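Local coordinates for protein R.Ecl18kI (Enterobacter cloacae, PDB 2GB7) that cleaves double-stranded DNA as a type II restriction endonuclease recognising CCNGG and cutting before the first C, flipping nucleotides as it reads the site, at residues F[156-161]-F[202-207]; F[180-185]-F[190-195]; F[216-221]-F[237-242]. The protein carries 1 engineered substitution. All coordinates share one frame; numbering follows the deposited sequence.

Contact 1 of 3, residues F[156-161]-F[202-207]; sequences GKLVDL and REMYLA. With nucleotides of chain B.
Met204 reaches from strand 204-207, in the core sheet of this PD-(D/E)XK nuclease fold, to Leu158 and Val159 in the loop before strand 161-163. Its CB points toward that loop, and with chi1 at -155° CG runs roughly opposite the backbone N. The chain stays extended through chi2, which carries SD across to the loop; a long unbranched thioether suits a span where the nearest CA atoms, those of Met204 and Val159, are 8.4 Å apart. SD lies 3.7 Å from Leu158 CD2 and 4.1 Å from Val159 CG2, so the sulfur touches one methyl of each branched residue. A bend at chi3 leaves CE 4.2 Å from the same Leu158 CD2. The contact is apolar and buried, and Val192 and Val196 of helix 191-199 pack against Met204 as well.

The loop is shaped by a type I turn from Gly156 to Val159, closed by Val159 N donating to Gly156 O at 3.1 Å. Beyond it, Asp160 and Leu161 both face Ile179 in a classic beta bulge. The backbone oxygen of Leu158 accepts a hydrogen bond from Ser180 OG. Lys157, at the exposed corner of the turn, meets DNA instead: its CG lies 3.6 Å from OP1 of DC2 of chain B.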
loop_
_atom_site.group_PDB
_atom_site.type_symbol
_atom_site.label_atom_id
_atom_site.label_comp_id
_atom_site.label_asym_id
_atom_site.label_seq_id
_atom_site.Cartn_x
_atom_site.Cartn_y
_atom_site.Cartn_z
ATOM N N GLY F 156 -14.756 -10.300 -5.648
ATOM C CA GLY F 156 -13.459 -9.925 -5.063
ATOM C C GLY F 156 -13.612 -9.289 -3.698
ATOM O O GLY F 156 -14.598 -8.597 -3.456
ATOM N N LYS F 157 -12.639 -9.493 -2.801
ATOM C CA LYS F 157 -12.745 -8.908 -1.461
ATOM C C LYS F 157 -12.597 -7.375 -1.491
ATOM O O LYS F 157 -12.921 -6.687 -0.515
ATOM C CB LYS F 157 -11.775 -9.571 -0.467
ATOM C CG LYS F 157 -11.946 -11.097 -0.325
ATOM C CD LYS F 157 -13.407 -11.504 -0.047
ATOM C CE LYS F 157 -13.550 -13.015 0.154
ATOM N NZ LYS F 157 -14.991 -13.422 0.193
ATOM N N LEU F 158 -12.193 -6.819 -2.631
ATOM C CA LEU F 158 -12.062 -5.357 -2.749
ATOM C C LEU F 158 -13.412 -4.704 -3.217
ATOM O O LEU F 158 -13.533 -3.478 -3.248
ATOM C CB LEU F 158 -10.808 -5.072 -3.600
ATOM C CG LEU F 158 -10.863 -4.238 -4.876
ATOM C CD1 LEU F 158 -9.499 -4.214 -5.550
ATOM C CD2 LEU F 158 -11.928 -4.738 -5.825
ATOM N N VAL F 159 -14.394 -5.533 -3.538
ATOM C CA VAL F 159 -15.727 -4.988 -3.811
ATOM C C VAL F 159 -16.343 -4.710 -2.467
ATOM O O VAL F 159 -16.332 -5.587 -1.583
ATOM C CB VAL F 159 -16.607 -6.001 -4.499
ATOM C CG1 VAL F 159 -18.062 -5.432 -4.604
ATOM C CG2 VAL F 159 -16.018 -6.370 -5.846
ATOM N N ASP F 160 -16.819 -3.484 -2.282
ATOM C CA ASP F 160 -17.421 -3.062 -1.018
ATOM C C ASP F 160 -18.933 -3.197 -0.996
ATOM O O ASP F 160 -19.497 -3.596 0.022
ATOM C CB ASP F 160 -17.054 -1.624 -0.756
ATOM C CG ASP F 160 -15.578 -1.478 -0.480
ATOM O OD1 ASP F 160 -15.006 -2.313 0.293
ATOM O OD2 ASP F 160 -14.959 -0.584 -1.078
ATOM N N LEU F 161 -19.570 -2.824 -2.106
ATOM C CA LEU F 161 -21.036 -2.835 -2.196
ATOM C C LEU F 161 -21.496 -3.552 -3.438
ATOM O O LEU F 161 -20.912 -3.391 -4.500
ATOM C CB LEU F 161 -21.560 -1.414 -2.267
ATOM C CG LEU F 161 -21.163 -0.530 -1.087
ATOM C CD1 LEU F 161 -21.413 0.921 -1.360
ATOM C CD2 LEU F 161 -21.828 -1.000 0.215
ATOM N N ARG F 202 -18.267 -7.625 -15.027
ATOM C CA ARG F 202 -18.580 -6.910 -16.253
ATOM C C ARG F 202 -17.991 -5.485 -16.222
ATOM O O ARG F 202 -17.340 -5.044 -17.152
ATOM C CB ARG F 202 -20.097 -6.812 -16.416
ATOM C CG ARG F 202 -20.510 -6.133 -17.719
ATOM C CD ARG F 202 -22.039 -5.959 -17.813
ATOM N NE ARG F 202 -22.528 -5.125 -16.707
ATOM C CZ ARG F 202 -23.130 -5.581 -15.605
ATOM N NH1 ARG F 202 -23.373 -6.879 -15.444
ATOM N NH2 ARG F 202 -23.496 -4.720 -14.658
ATOM N N GLU F 203 -18.200 -4.807 -15.104
ATOM C CA GLU F 203 -17.699 -3.462 -14.914
ATOM C C GLU F 203 -17.682 -3.200 -13.426
ATOM O O GLU F 203 -18.489 -3.749 -12.670
ATOM C CB GLU F 203 -18.592 -2.439 -15.604
ATOM C CG GLU F 203 -20.028 -2.475 -15.129
ATOM C CD GLU F 203 -20.963 -1.742 -16.074
ATOM O OE1 GLU F 203 -20.723 -0.515 -16.290
ATOM O OE2 GLU F 203 -21.939 -2.383 -16.577
ATOM N N MET F 204 -16.748 -2.378 -12.984
ATOM C CA MET F 204 -16.692 -2.002 -11.570
ATOM C C MET F 204 -16.518 -0.500 -11.470
ATOM O O MET F 204 -15.740 0.121 -12.215
ATOM C CB MET F 204 -15.554 -2.724 -10.811
ATOM C CG MET F 204 -15.772 -2.870 -9.260
ATOM S SD MET F 204 -14.379 -3.563 -8.408
ATOM C CE MET F 204 -13.898 -4.893 -9.503
ATOM N N TYR F 205 -17.214 0.066 -10.513
ATOM C CA TYR F 205 -17.044 1.498 -10.240
ATOM C C TYR F 205 -16.025 1.586 -9.130
ATOM O O TYR F 205 -16.149 0.885 -8.126
ATOM C CB TYR F 205 -18.358 2.089 -9.763
ATOM C CG TYR F 205 -19.372 2.120 -10.903
ATOM C CD1 TYR F 205 -19.612 3.297 -11.587
ATOM C CD2 TYR F 205 -20.011 0.950 -11.305
ATOM C CE1 TYR F 205 -20.518 3.339 -12.646
ATOM C CE2 TYR F 205 -20.865 0.956 -12.374
ATOM C CZ TYR F 205 -21.128 2.164 -13.031
ATOM O OH TYR F 205 -22.030 2.194 -14.073
ATOM N N LEU F 206 -15.044 2.470 -9.311
ATOM C CA LEU F 206 -13.942 2.665 -8.350
ATOM C C LEU F 206 -14.043 4.063 -7.802
ATOM O O LEU F 206 -13.661 5.042 -8.468
ATOM C CB LEU F 206 -12.597 2.452 -9.034
ATOM C CG LEU F 206 -11.364 2.786 -8.177
ATOM C CD1 LEU F 206 -11.425 1.922 -6.935
ATOM C CD2 LEU F 206 -10.027 2.575 -8.956
ATOM N N ALA F 207 -14.614 4.154 -6.613
ATOM C CA ALA F 207 -14.811 5.457 -5.968
ATOM C C ALA F 207 -13.500 5.937 -5.379
ATOM O O ALA F 207 -12.845 5.174 -4.673
ATOM C CB ALA F 207 -15.807 5.317 -4.856
ATOM P P DC B 2 -7.447 -9.823 0.247
ATOM O OP1 DC B 2 -8.385 -10.762 -0.419
ATOM O OP2 DC B 2 -6.020 -9.796 -0.161
ATOM O "O5'" DC B 2 -8.042 -8.355 0.107
ATOM C "C5'" DC B 2 -9.287 -8.036 0.713
ATOM C "C4'" DC B 2 -9.225 -6.682 1.376
ATOM O "O4'" DC B 2 -8.474 -6.732 2.615
ATOM C "C3'" DC B 2 -8.597 -5.574 0.536
ATOM O "O3'" DC B 2 -9.416 -4.423 0.672
ATOM C "C2'" DC B 2 -7.247 -5.348 1.199
ATOM C "C1'" DC B 2 -7.563 -5.650 2.655
ATOM N N1 DC B 2 -6.410 -6.054 3.482
ATOM C C2 DC B 2 -6.158 -5.356 4.675
ATOM O O2 DC B 2 -6.931 -4.446 5.015
ATOM N N3 DC B 2 -5.087 -5.696 5.427
ATOM C C4 DC B 2 -4.291 -6.695 5.038
ATOM N N4 DC B 2 -3.240 -6.995 5.806
ATOM C C5 DC B 2 -4.533 -7.432 3.841
ATOM C C6 DC B 2 -5.593 -7.079 3.100
#

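Contact 2 of 3, residues F[180-185]-F[190-195]. With nucleotides of chain B.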
loop_
_atom_site.group_PDB
_atom_site.type_symbol
_atom_site.label_atom_id
_atom_site.label_comp_id
_atom_site.label_asym_id
_atom_site.label_seq_id
_atom_site.Cartn_x
_atom_site.Cartn_y
_atom_site.Cartn_z
ATOM N N SER F 180 -16.189 -0.455 -5.656
ATOM C CA SER F 180 -14.950 -0.519 -4.832
ATOM C C SER F 180 -14.562 0.909 -4.451
ATOM O O SER F 180 -15.051 1.871 -5.072
ATOM C CB SER F 180 -13.800 -1.135 -5.647
ATOM O OG SER F 180 -12.599 -1.179 -4.854
ATOM N N ALA F 181 -13.759 1.054 -3.395
ATOM C CA ALA F 181 -13.396 2.403 -2.978
ATOM C C ALA F 181 -11.936 2.401 -2.518
ATOM O O ALA F 181 -11.526 1.471 -1.857
ATOM C CB ALA F 181 -14.270 2.810 -1.854
ATOM N N LYS F 182 -11.196 3.438 -2.907
ATOM C CA LYS F 182 -9.828 3.668 -2.488
ATOM C C LYS F 182 -9.705 5.157 -2.302
ATOM O O LYS F 182 -9.935 5.891 -3.248
ATOM C CB LYS F 182 -8.849 3.204 -3.585
ATOM C CG LYS F 182 -8.804 1.682 -3.708
ATOM C CD LYS F 182 -7.739 1.252 -4.702
ATOM C CE LYS F 182 -7.752 -0.289 -4.853
ATOM N NZ LYS F 182 -7.597 -1.006 -3.543
ATOM N N THR F 183 -9.344 5.612 -1.102
ATOM C CA THR F 183 -9.284 7.048 -0.853
ATOM C C THR F 183 -8.273 7.722 -1.777
ATOM O O THR F 183 -8.551 8.793 -2.325
ATOM C CB THR F 183 -8.941 7.337 0.617
ATOM O OG1 THR F 183 -7.744 6.633 0.973
ATOM C CG2 THR F 183 -10.101 6.927 1.519
ATOM N N THR F 184 -7.092 7.099 -1.912
ATOM C CA THR F 184 -6.071 7.495 -2.897
ATOM C C THR F 184 -5.728 6.245 -3.676
ATOM O O THR F 184 -5.967 5.129 -3.185
ATOM C CB THR F 184 -4.782 8.034 -2.247
ATOM O OG1 THR F 184 -4.335 7.136 -1.224
ATOM C CG2 THR F 184 -5.019 9.430 -1.638
ATOM N N LEU F 185 -5.204 6.435 -4.880
ATOM C CA LEU F 185 -4.897 5.331 -5.806
ATOM C C LEU F 185 -3.461 4.872 -5.785
ATOM O O LEU F 185 -3.216 3.664 -5.849
ATOM C CB LEU F 185 -5.282 5.680 -7.254
ATOM C CG LEU F 185 -6.761 5.995 -7.465
ATOM C CD1 LEU F 185 -7.137 6.074 -8.978
ATOM C CD2 LEU F 185 -7.658 4.945 -6.799
ATOM N N GLN F 190 -4.080 -0.867 -9.583
ATOM C CA GLN F 190 -3.771 -2.068 -10.347
ATOM C C GLN F 190 -4.451 -3.293 -9.751
ATOM O O GLN F 190 -4.678 -4.284 -10.466
ATOM C CB GLN F 190 -2.249 -2.249 -10.402
ATOM C CG GLN F 190 -1.551 -1.135 -11.241
ATOM C CD GLN F 190 -0.022 -1.098 -11.071
ATOM O OE1 GLN F 190 0.540 -1.856 -10.289
ATOM N NE2 GLN F 190 0.628 -0.140 -11.729
ATOM N N GLU F 191 -4.805 -3.233 -8.455
ATOM C CA GLU F 191 -5.503 -4.357 -7.799
ATOM C C GLU F 191 -6.881 -4.572 -8.404
ATOM O O GLU F 191 -7.411 -5.683 -8.368
ATOM C CB GLU F 191 -5.643 -4.085 -6.305
ATOM C CG GLU F 191 -4.248 -3.942 -5.621
ATOM C CD GLU F 191 -4.325 -3.442 -4.185
ATOM O OE1 GLU F 191 -5.463 -3.149 -3.721
ATOM O OE2 GLU F 191 -3.227 -3.312 -3.527
ATOM N N VAL F 192 -7.469 -3.492 -8.914
ATOM C CA VAL F 192 -8.874 -3.538 -9.340
ATOM C C VAL F 192 -9.047 -4.361 -10.634
ATOM O O VAL F 192 -9.850 -5.276 -10.610
ATOM C CB VAL F 192 -9.514 -2.129 -9.402
ATOM C CG1 VAL F 192 -10.984 -2.255 -9.686
ATOM C CG2 VAL F 192 -9.327 -1.413 -8.045
ATOM N N PRO F 193 -8.276 -4.072 -11.712
ATOM C CA PRO F 193 -8.365 -4.940 -12.892
ATOM C C PRO F 193 -8.031 -6.389 -12.568
ATOM O O PRO F 193 -8.592 -7.294 -13.142
ATOM C CB PRO F 193 -7.307 -4.356 -13.836
ATOM C CG PRO F 193 -7.269 -2.932 -13.533
ATOM C CD PRO F 193 -7.335 -2.970 -11.980
ATOM N N GLU F 194 -7.116 -6.620 -11.631
ATOM C CA GLU F 194 -6.822 -7.999 -11.273
ATOM C C GLU F 194 -8.069 -8.704 -10.768
ATOM O O GLU F 194 -8.371 -9.828 -11.198
ATOM C CB GLU F 194 -5.675 -8.053 -10.237
ATOM C CG GLU F 194 -5.313 -9.512 -9.901
ATOM C CD GLU F 194 -6.210 -10.178 -8.887
ATOM O OE1 GLU F 194 -6.783 -9.486 -8.008
ATOM O OE2 GLU F 194 -6.305 -11.440 -8.946
ATOM N N GLU F 195 -8.837 -8.037 -9.916
ATOM C CA GLU F 195 -10.036 -8.647 -9.371
ATOM C C GLU F 195 -11.156 -8.739 -10.406
ATOM O O GLU F 195 -11.838 -9.757 -10.469
ATOM C CB GLU F 195 -10.483 -7.945 -8.091
ATOM C CG GLU F 195 -9.519 -8.283 -6.948
ATOM C CD GLU F 195 -9.605 -9.771 -6.594
ATOM O OE1 GLU F 195 -10.657 -10.185 -6.064
ATOM O OE2 GLU F 195 -8.654 -10.536 -6.860
ATOM P P DC B 4 -8.086 2.546 0.937
ATOM O OP1 DC B 4 -9.127 3.588 0.767
ATOM O OP2 DC B 4 -7.690 1.696 -0.220
ATOM O "O5'" DC B 4 -6.763 3.223 1.511
ATOM C "C5'" DC B 4 -6.799 3.982 2.710
ATOM C "C4'" DC B 4 -5.407 4.449 3.066
ATOM O "O4'" DC B 4 -4.591 3.295 3.382
ATOM C "C3'" DC B 4 -4.679 5.203 1.951
ATOM O "O3'" DC B 4 -3.911 6.275 2.504
ATOM C "C2'" DC B 4 -3.748 4.153 1.369
ATOM C "C1'" DC B 4 -3.419 3.296 2.582
ATOM N N1 DC B 4 -3.098 1.901 2.247
ATOM C C2 DC B 4 -1.966 1.298 2.824
ATOM O O2 DC B 4 -1.311 1.922 3.673
ATOM N N3 DC B 4 -1.620 0.049 2.443
ATOM C C4 DC B 4 -2.358 -0.603 1.535
ATOM N N4 DC B 4 -1.941 -1.814 1.145
ATOM C C5 DC B 4 -3.542 -0.037 0.977
ATOM C C6 DC B 4 -3.871 1.206 1.358
ATOM P P DT B 5 -4.513 7.759 2.506
ATOM O OP1 DT B 5 -5.326 7.925 1.277
ATOM O OP2 DT B 5 -3.389 8.691 2.771
ATOM O "O5'" DT B 5 -5.502 7.780 3.755
ATOM C "C5'" DT B 5 -5.011 7.736 5.099
ATOM C "C4'" DT B 5 -4.556 9.112 5.526
ATOM O "O4'" DT B 5 -5.608 10.087 5.317
ATOM C "C3'" DT B 5 -4.120 9.259 6.988
ATOM O "O3'" DT B 5 -2.913 10.028 7.027
ATOM C "C2'" DT B 5 -5.246 10.078 7.605
ATOM C "C1'" DT B 5 -5.627 10.959 6.431
ATOM N N1 DT B 5 -6.943 11.627 6.474
ATOM C C2 DT B 5 -6.984 12.955 6.106
ATOM O O2 DT B 5 -5.990 13.587 5.788
ATOM N N3 DT B 5 -8.234 13.517 6.132
ATOM C C4 DT B 5 -9.418 12.901 6.491
ATOM O O4 DT B 5 -10.470 13.532 6.453
ATOM C C5 DT B 5 -9.297 11.513 6.885
ATOM C C7 DT B 5 -10.522 10.768 7.308
ATOM C C6 DT B 5 -8.080 10.954 6.855
#
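A salt bridge backed by an apolar contact joins Lys182 of segment 180-185 to Glu191 and Val192 on helix 191-199, inside the beta-alpha-beta unit formed by strand 177-181, this helix and strand 204-207. Lys182 extends straight through chi3 and then bends at chi4 (-55°), which turns NZ to Glu191 OE1 at 3.0 Å. The ammonium meets this oxygen on its anti side, 35° out of the carboxylate plane. Glu191 is itself extended beyond CG, long enough to reach back from the first turn of the helix. The methylenes of lysine serve a second purpose: Lys182 CE rests 3.7 Å from Val192 CG2, the two side chains passing in opposite directions. A beta-branched valine gives the helix a compact apolar surface here, while its neighbour supplies the charge.

Lys182 also borders the DNA. Its CG lies 3.7 Å from OP2 of DC4 of chain B, and a further phosphate forms a long, weak ion pair with NZ. Thr183 N donates to OP1 of DC4 at 2.8 Å and 164°, a nearly straight bond. The hydroxyls of Thr183 and Thr184 both donate to OP1 of DT5, each OG1 at 2.8 Å, so two short side chains grip a single phosphate oxygen. Across the dimer interface, Glu191 OE2 comes near Glu187 OE2 of the second subunit.

Ser180, Lys182 and Asp160, with Glu195 on the helix, are consistent with a variant PD-(D/E)XK active site in which serine stands at the acidic position before the lysine and the helix contributes a glutamate.

Contact 3 of 3, residues F[216-221]-F[237-242]; sequences ETINIL and FKYKNN
At the C-terminal end of helix 232-238, where the chain turns toward strand 245-247, Tyr239 and Asn242 receive Ile218 from helix 215-223. One atom makes the contact: Ile218 CD1 lies 3.8 Å from Tyr239 CD2 and likewise 3.8 Å from Asn242 ND2. With CG1 beside the backbone N (chi1 -70°) and chi2 extended at 161°, the isoleucine sends its longer branch outward from the helix, approaching the tyrosine ring obliquely. A slim methyl tip suits a place between an aromatic ring and an amide.

Both partners have further contacts. Lys238 CB sits over one face of the Tyr239 ring, 3.4 Å above its plane and toward the rim; the ring also stacks with Phe213, whose backbone oxygen accepts a hydrogen bond from the tyrosine hydroxyl. Asn242 uses OD1 to accept from Arg244 N, and ND2 makes a weak bond to Glu215. The turn itself is held by Asn242 N donating to Tyr239 O at 3.0 Å.

Val245 of strand 245-247, one of the two outermost strands of this chain's sheet, touches both Ile218 and Tyr239, while Leu221, farther along helix 215-223, packs on Val226 and Val228 of strand 226-230.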
loop_
_atom_site.group_PDB
_atom_site.type_symbol
_atom_site.label_atom_id
_atom_site.label_comp_id
_atom_site.label_asym_id
_atom_site.label_seq_id
_atom_site.Cartn_x
_atom_site.Cartn_y
_atom_site.Cartn_z
ATOM N N GLU F 216 -3.070 7.978 -18.414
ATOM C CA GLU F 216 -2.662 6.593 -18.641
ATOM C C GLU F 216 -3.392 5.625 -17.714
ATOM O O GLU F 216 -3.861 4.583 -18.154
ATOM C CB GLU F 216 -1.150 6.433 -18.499
ATOM C CG GLU F 216 -0.647 4.991 -18.689
ATOM N N THR F 217 -3.456 5.953 -16.430
ATOM C CA THR F 217 -4.216 5.149 -15.473
ATOM C C THR F 217 -5.705 5.067 -15.883
ATOM O O THR F 217 -6.297 3.998 -15.900
ATOM C CB THR F 217 -4.052 5.729 -14.072
ATOM O OG1 THR F 217 -2.688 5.547 -13.662
ATOM C CG2 THR F 217 -4.967 5.038 -13.075
ATOM N N ILE F 218 -6.297 6.214 -16.179
ATOM C CA ILE F 218 -7.691 6.223 -16.638
ATOM C C ILE F 218 -7.890 5.273 -17.805
ATOM O O ILE F 218 -8.871 4.485 -17.837
ATOM C CB ILE F 218 -8.135 7.660 -17.040
ATOM C CG1 ILE F 218 -8.230 8.498 -15.789
ATOM C CG2 ILE F 218 -9.525 7.617 -17.675
ATOM C CD1 ILE F 218 -8.211 10.046 -16.023
ATOM N N ASN F 219 -6.981 5.346 -18.770
ATOM C CA ASN F 219 -7.131 4.541 -19.983
ATOM C C ASN F 219 -6.929 3.051 -19.731
ATOM O O ASN F 219 -7.639 2.210 -20.277
ATOM C CB ASN F 219 -6.160 5.042 -21.030
ATOM C CG ASN F 219 -6.548 6.400 -21.581
ATOM O OD1 ASN F 219 -7.670 6.870 -21.383
ATOM N ND2 ASN F 219 -5.609 7.044 -22.254
ATOM N N ILE F 220 -5.978 2.715 -18.870
ATOM C CA ILE F 220 -5.801 1.290 -18.544
ATOM C C ILE F 220 -7.017 0.776 -17.792
ATOM O O ILE F 220 -7.520 -0.305 -18.093
ATOM C CB ILE F 220 -4.531 1.075 -17.698
ATOM C CG1 ILE F 220 -3.305 1.386 -18.544
ATOM C CG2 ILE F 220 -4.514 -0.322 -17.112
ATOM C CD1 ILE F 220 -2.008 1.547 -17.744
ATOM N N LEU F 221 -7.523 1.562 -16.843
ATOM C CA LEU F 221 -8.739 1.182 -16.133
ATOM C C LEU F 221 -9.912 1.024 -17.114
ATOM O O LEU F 221 -10.691 0.094 -17.004
ATOM C CB LEU F 221 -9.074 2.218 -15.034
ATOM C CG LEU F 221 -8.073 2.129 -13.881
ATOM C CD1 LEU F 221 -8.365 3.305 -12.986
ATOM C CD2 LEU F 221 -8.211 0.795 -13.115
ATOM N N PHE F 237 -12.140 20.157 -11.617
ATOM C CA PHE F 237 -10.849 20.797 -11.470
ATOM C C PHE F 237 -9.788 20.100 -12.307
ATOM O O PHE F 237 -8.961 20.753 -12.947
ATOM C CB PHE F 237 -10.413 20.784 -10.013
ATOM C CG PHE F 237 -9.094 21.456 -9.783
ATOM C CD1 PHE F 237 -8.963 22.826 -9.982
ATOM C CD2 PHE F 237 -7.989 20.725 -9.374
ATOM C CE1 PHE F 237 -7.745 23.465 -9.774
ATOM C CE2 PHE F 237 -6.761 21.354 -9.160
ATOM C CZ PHE F 237 -6.642 22.728 -9.364
ATOM N N LYS F 238 -9.817 18.771 -12.313
ATOM C CA LYS F 238 -8.717 18.001 -12.881
ATOM C C LYS F 238 -9.059 17.128 -14.097
ATOM O O LYS F 238 -8.157 16.781 -14.868
ATOM C CB LYS F 238 -8.078 17.152 -11.784
ATOM C CG LYS F 238 -7.180 17.948 -10.831
ATOM C CD LYS F 238 -5.812 18.202 -11.444
ATOM C CE LYS F 238 -4.920 18.988 -10.492
ATOM N NZ LYS F 238 -4.999 18.460 -9.086
ATOM N N TYR F 239 -10.340 16.790 -14.255
ATOM C CA TYR F 239 -10.794 15.838 -15.289
ATOM C C TYR F 239 -12.019 16.361 -16.035
ATOM O O TYR F 239 -12.884 15.603 -16.461
ATOM C CB TYR F 239 -11.097 14.486 -14.634
ATOM C CG TYR F 239 -9.922 14.007 -13.821
ATOM C CD1 TYR F 239 -9.912 14.141 -12.438
ATOM C CD2 TYR F 239 -8.803 13.462 -14.450
ATOM C CE1 TYR F 239 -8.807 13.723 -11.682
ATOM C CE2 TYR F 239 -7.693 13.052 -13.715
ATOM C CZ TYR F 239 -7.713 13.192 -12.327
ATOM O OH TYR F 239 -6.651 12.796 -11.564
ATOM N N LYS F 240 -12.068 17.675 -16.215
ATOM C CA LYS F 240 -13.281 18.327 -16.679
ATOM C C LYS F 240 -13.798 17.787 -18.014
ATOM O O LYS F 240 -14.979 17.487 -18.168
ATOM C CB LYS F 240 -13.042 19.831 -16.793
ATOM C CG LYS F 240 -14.321 20.620 -16.984
ATOM C CD LYS F 240 -14.029 22.049 -17.356
ATOM C CE LYS F 240 -13.501 22.867 -16.173
ATOM N NZ LYS F 240 -14.500 23.020 -15.071
ATOM N N ASN F 241 -12.900 17.682 -18.974
ATOM C CA ASN F 241 -13.264 17.257 -20.314
ATOM C C ASN F 241 -13.662 15.790 -20.357
ATOM O O ASN F 241 -14.454 15.377 -21.208
ATOM C CB ASN F 241 -12.065 17.459 -21.244
ATOM N N ASN F 242 -13.129 15.025 -19.406
ATOM C CA ASN F 242 -12.848 13.612 -19.616
ATOM C C ASN F 242 -14.048 12.738 -19.332
ATOM O O ASN F 242 -14.360 12.485 -18.174
ATOM C CB ASN F 242 -11.683 13.201 -18.717
ATOM C CG ASN F 242 -11.056 11.911 -19.151
ATOM O OD1 ASN F 242 -11.741 11.010 -19.642
ATOM N ND2 ASN F 242 -9.745 11.809 -19.000
#

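Followed from the N terminus, the chain opens contact 1 in the loop at 156-161 and closes it only at strand 204-207. Contact 2 is nested within that loop, joining 180-185 to 190-195 across a short connection. The two touch: Ser180 pairs with Tyr205 and Ala207 through probable backbone hydrogen bonds, since strands 177-181 and 204-207 are sheet neighbours, and Gly156 CA packs on Glu195. Contact 3 follows in series, enclosing strand 226-230 between helices 215-223 and 232-238. Its centre is about 15 Å from that of contact 2, yet Leu221 still packs on Pro193. Together they run from the DNA-facing loops to the sheet's 245-247 border.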